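Side-chain contact in L-Ala-D/L-Glu epimerase, a muconate lactonizing enzyme (Klebsiella pneumoniae subsp. pneumoniae MGH 78578, PDB 3FCP), which belongs to the enolase superfamily, pairing a capping N-terminal domain with a TIM-barrel-like domain that carries a magnesium ion: residues L113-A116 / Q117-L121. Sequence-based numbering, arbitrary orientation.
Sequences LLDA and QGKAL
Lys-119 lies along its own alpha-helix, 103-121 of the enolase-type N-terminal domain, to meet Asp-115 one turn earlier in an i to i+4 salt bridge. Its CB rests 3.7 Å from the carbonyl oxygen of Ala-116, and CG comes still nearer to the backbone, 3.3 Å from Asp-115 O, the same oxygen that accepts the Lys-119 N-H at 3.0 Å. CD of Lys-119 moves away from this oxygen. With chi2 to chi4 all near 180°, the chain then runs extended to the carboxylate, where CE lies almost equally far from the two oxygens, 3.5 Å from Asp-115 OD1 and 3.6 Å from Asp-115 OD2. Asp-115 offers its carboxylate here because CG stands anti to the backbone N (chi1 -177°). Both oxygens have further partners: OD1 accepts the amide of Leu-358 and OD2 that of Ile-49, which ties the helix to strand 47-53 and to the chain near 358. NZ also donates to Cys-47 O, so the bridge is one part of a wider polar network. The direct NZ to OD2 approach is long, 3.8 Å, and a water joins the ends, accepting from Lys-119 NZ and donating to Asp-115 OD2, each at 2.8 Å.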
# COMPACT_ATOMS: atom_id res chain seq x y z
N LEU A 113 23.07 -27.10 -27.77
CA LEU A 113 23.63 -26.00 -28.55
C LEU A 113 24.90 -25.50 -27.87
O LEU A 113 25.91 -25.24 -28.54
CB LEU A 113 22.62 -24.85 -28.67
CG LEU A 113 21.45 -25.09 -29.62
CD1 LEU A 113 20.39 -24.01 -29.44
CD2 LEU A 113 21.98 -25.12 -31.05
N LEU A 114 24.85 -25.36 -26.55
CA LEU A 114 26.02 -24.91 -25.79
C LEU A 114 27.13 -25.96 -25.81
O LEU A 114 28.31 -25.61 -25.89
CB LEU A 114 25.62 -24.58 -24.35
CG LEU A 114 24.85 -23.27 -24.14
CD1 LEU A 114 24.30 -23.20 -22.73
CD2 LEU A 114 25.77 -22.08 -24.42
N ASP A 115 26.76 -27.23 -25.73
CA ASP A 115 27.75 -28.31 -25.76
C ASP A 115 28.52 -28.23 -27.07
O ASP A 115 29.75 -28.25 -27.09
CB ASP A 115 27.05 -29.67 -25.62
CG ASP A 115 28.03 -30.85 -25.56
OD1 ASP A 115 29.16 -30.68 -25.06
OD2 ASP A 115 27.65 -31.96 -26.00
N ALA A 116 27.79 -28.12 -28.18
CA ALA A 116 28.39 -28.06 -29.50
C ALA A 116 29.25 -26.82 -29.74
O ALA A 116 30.34 -26.92 -30.31
CB ALA A 116 27.31 -28.16 -30.59
N GLN A 117 28.79 -25.65 -29.31
CA GLN A 117 29.59 -24.45 -29.52
C GLN A 117 30.82 -24.46 -28.61
O GLN A 117 31.85 -23.86 -28.91
CB GLN A 117 28.76 -23.18 -29.30
CG GLN A 117 29.45 -21.88 -29.74
CD GLN A 117 29.86 -21.87 -31.22
OE1 GLN A 117 29.49 -22.76 -32.00
NE2 GLN A 117 30.62 -20.86 -31.61
N GLY A 118 30.70 -25.16 -27.48
CA GLY A 118 31.83 -25.26 -26.57
C GLY A 118 32.91 -26.10 -27.24
O GLY A 118 34.09 -25.73 -27.25
N LYS A 119 32.51 -27.22 -27.81
CA LYS A 119 33.47 -28.09 -28.50
C LYS A 119 34.08 -27.32 -29.68
O LYS A 119 35.24 -27.52 -30.01
CB LYS A 119 32.78 -29.35 -29.01
CG LYS A 119 32.22 -30.28 -27.94
CD LYS A 119 31.55 -31.46 -28.62
CE LYS A 119 30.87 -32.39 -27.63
NZ LYS A 119 30.25 -33.55 -28.35
N ALA A 120 33.29 -26.45 -30.29
CA ALA A 120 33.76 -25.66 -31.43
C ALA A 120 34.80 -24.60 -31.06
O ALA A 120 35.60 -24.19 -31.90
CB ALA A 120 32.58 -25.00 -32.13
N LEU A 121 34.79 -24.17 -29.80
CA LEU A 121 35.73 -23.15 -29.33
C LEU A 121 36.78 -23.76 -28.41
O LEU A 121 37.65 -23.05 -27.90
CB LEU A 121 34.98 -22.04 -28.58
CG LEU A 121 33.92 -21.30 -29.39
CD1 LEU A 121 33.19 -20.29 -28.50
CD2 LEU A 121 34.58 -20.61 -30.57
O HOH W 1 29.06 -34.37 -26.01